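Local coordinates for GGDEF family protein (PDB 5GZS) that probably senses a small molecule such as arginine in the periplasm to regulate its own diguanylate cyclase activity, at residues Ser305-His310 and Gln410-Ile415. Sequence-based numbering, arbitrary orientation.
Sequences SESYYH and QYDIAI
Ser305-His310 and Gln410-Ile415 run side by side in roughly antiparallel fashion as the two connections between the lobes of the second periplasmic solute-binding-type domain, resembling the two-segment hinge of periplasmic binding proteins. One leads from strand 303-304 to strand 312-318, the other from strand 399-410 back to strand 414-417, so both cross from one five-stranded sheet to the other. At the end near strand 303-304, Ser305 N donates to Ile415 O over 2.9 Å, in the carbonyl plane. The serine hydroxyl then does what a main-chain acceptor would do in a regular ladder: Ile415 N donates to Ser305 OG at 3.1 Å, while OG itself donates to Glu306 O. With chi1 at 79°, OG sits between its own N and carbonyl carbon and can serve both partners. Further along, Tyr308 N meets Ile413 O almost head-on (C=O...N 170°), and Ile413 N returns a bond of 3.0 Å to Tyr309 O. Ile413 is gripped by two tyrosines: its CG2 lies 3.4 Å from Tyr308 CZ, approaching obliquely, whereas its CD1 reaches the edge of the Tyr309 ring at CD2, 3.9 Å away. The Tyr308 ring also turns an edge to Ile415 N, and its hydroxyl is hydrogen-bonded to Ser249 of helix 248-259. Toward Gln410 the character changes to polar and more exposed, with His310 beside Asp412 and the amide of Gln410, whose OE1 is held by Gln312, lying against His310 CB. Interrupted backbone pairing, patched by one hydroxyl and packed round Ile413 and the Tyr308 ring, thus ties the two crossings together without a continuous strand ladder, consistent with a hinge between lobes.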
loop_
_atom_site.group_PDB
_atom_site.type_symbol
_atom_site.label_atom_id
_atom_site.label_comp_id
_atom_site.label_asym_id
_atom_site.label_seq_id
_atom_site.Cartn_x
_atom_site.Cartn_y
_atom_site.Cartn_z
ATOM N N SER A 305 5.981 -2.678 22.000
ATOM C CA SER A 305 6.966 -2.847 20.935
ATOM C C SER A 305 6.377 -2.230 19.698
ATOM O O SER A 305 5.177 -1.974 19.680
ATOM C CB SER A 305 7.262 -4.316 20.650
ATOM O OG SER A 305 6.212 -4.856 19.850
ATOM N N GLU A 306 7.200 -2.028 18.664
ATOM C CA GLU A 306 6.716 -1.662 17.334
ATOM C C GLU A 306 5.784 -2.752 16.868
ATOM O O GLU A 306 5.859 -3.860 17.389
ATOM C CB GLU A 306 7.872 -1.494 16.337
ATOM C CG GLU A 306 8.706 -0.216 16.524
ATOM C CD GLU A 306 9.871 -0.145 15.552
ATOM O OE1 GLU A 306 9.913 -1.003 14.635
ATOM O OE2 GLU A 306 10.743 0.750 15.704
ATOM N N SER A 307 4.910 -2.449 15.902
ATOM C CA SER A 307 3.959 -3.442 15.380
ATOM C C SER A 307 4.681 -4.589 14.684
ATOM O O SER A 307 5.796 -4.417 14.236
ATOM C CB SER A 307 2.976 -2.798 14.408
ATOM O OG SER A 307 2.571 -1.530 14.884
ATOM N N TYR A 308 4.051 -5.759 14.599
ATOM C CA TYR A 308 4.644 -6.881 13.871
ATOM C C TYR A 308 3.624 -7.553 12.967
ATOM O O TYR A 308 3.934 -8.515 12.263
ATOM C CB TYR A 308 5.252 -7.907 14.835
ATOM C CG TYR A 308 4.285 -8.591 15.783
ATOM C CD1 TYR A 308 3.632 -9.766 15.416
ATOM C CD2 TYR A 308 4.038 -8.076 17.049
ATOM C CE1 TYR A 308 2.751 -10.398 16.277
ATOM C CE2 TYR A 308 3.161 -8.706 17.923
ATOM C CZ TYR A 308 2.521 -9.864 17.528
ATOM O OH TYR A 308 1.650 -10.490 18.391
ATOM N N TYR A 309 2.400 -7.048 13.004
ATOM C CA TYR A 309 1.350 -7.543 12.130
ATOM C C TYR A 309 0.311 -6.448 11.934
ATOM O O TYR A 309 0.148 -5.568 12.796
ATOM C CB TYR A 309 0.704 -8.811 12.694
ATOM C CG TYR A 309 -0.339 -9.377 11.774
ATOM C CD1 TYR A 309 0.020 -10.020 10.606
ATOM C CD2 TYR A 309 -1.688 -9.233 12.059
ATOM C CE1 TYR A 309 -0.945 -10.518 9.742
ATOM C CE2 TYR A 309 -2.657 -9.728 11.210
ATOM C CZ TYR A 309 -2.282 -10.365 10.055
ATOM O OH TYR A 309 -3.256 -10.850 9.215
ATOM N N HIS A 310 -0.380 -6.480 10.798
ATOM C CA HIS A 310 -1.392 -5.460 10.532
ATOM C C HIS A 310 -2.689 -6.045 10.026
ATOM O O HIS A 310 -2.888 -6.172 8.817
ATOM C CB HIS A 310 -0.860 -4.453 9.545
ATOM C CG HIS A 310 0.472 -3.917 9.927
ATOM N ND1 HIS A 310 0.623 -2.769 10.677
ATOM C CD2 HIS A 310 1.721 -4.385 9.686
ATOM C CE1 HIS A 310 1.912 -2.538 10.860
ATOM N NE2 HIS A 310 2.598 -3.503 10.270
ATOM N N GLN A 410 -6.941 -0.949 8.343
ATOM C CA GLN A 410 -5.773 -1.707 8.740
ATOM C C GLN A 410 -5.196 -1.170 10.064
ATOM O O GLN A 410 -4.801 -0.003 10.149
ATOM C CB GLN A 410 -4.711 -1.669 7.645
ATOM C CG GLN A 410 -3.485 -2.510 7.994
ATOM C CD GLN A 410 -2.504 -2.628 6.847
ATOM O OE1 GLN A 410 -2.783 -3.270 5.824
ATOM N NE2 GLN A 410 -1.338 -1.997 7.009
ATOM N N TYR A 411 -5.146 -2.017 11.092
ATOM C CA TYR A 411 -4.612 -1.596 12.388
ATOM C C TYR A 411 -3.353 -2.377 12.793
ATOM O O TYR A 411 -2.779 -3.128 11.997
ATOM C CB TYR A 411 -5.697 -1.700 13.474
ATOM C CG TYR A 411 -6.265 -3.078 13.748
ATOM C CD1 TYR A 411 -7.227 -3.630 12.917
ATOM C CD2 TYR A 411 -5.867 -3.818 14.862
ATOM C CE1 TYR A 411 -7.760 -4.889 13.173
ATOM C CE2 TYR A 411 -6.397 -5.075 15.116
ATOM C CZ TYR A 411 -7.346 -5.598 14.271
ATOM O OH TYR A 411 -7.881 -6.839 14.504
ATOM N N ASP A 412 -2.916 -2.190 14.032
ATOM C CA ASP A 412 -1.612 -2.693 14.456
ATOM C C ASP A 412 -1.646 -3.705 15.588
ATOM O O ASP A 412 -2.395 -3.578 16.547
ATOM C CB ASP A 412 -0.727 -1.518 14.867
ATOM C CG ASP A 412 -0.357 -0.637 13.688
ATOM O OD1 ASP A 412 0.158 -1.180 12.688
ATOM O OD2 ASP A 412 -0.603 0.589 13.753
ATOM N N ILE A 413 -0.810 -4.718 15.476
ATOM C CA ILE A 413 -0.627 -5.647 16.566
ATOM C C ILE A 413 0.816 -5.492 17.064
ATOM O O ILE A 413 1.756 -5.446 16.261
ATOM C CB ILE A 413 -0.946 -7.080 16.109
ATOM C CG1 ILE A 413 -2.455 -7.298 16.112
ATOM C CG2 ILE A 413 -0.296 -8.116 16.991
ATOM C CD1 ILE A 413 -2.846 -8.719 15.757
ATOM N N ALA A 414 0.973 -5.362 18.387
ATOM C CA ALA A 414 2.281 -5.252 19.043
ATOM C C ALA A 414 2.377 -6.185 20.225
ATOM O O ALA A 414 1.395 -6.842 20.592
ATOM C CB ALA A 414 2.538 -3.837 19.507
ATOM N N ILE A 415 3.569 -6.226 20.821
ATOM C CA ILE A 415 3.768 -6.834 22.134
ATOM C C ILE A 415 3.616 -5.759 23.188
ATOM O O ILE A 415 4.166 -4.655 23.045
ATOM C CB ILE A 415 5.164 -7.462 22.298
ATOM C CG1 ILE A 415 5.505 -8.398 21.142
ATOM C CG2 ILE A 415 5.263 -8.187 23.616
ATOM C CD1 ILE A 415 6.897 -8.964 21.266
#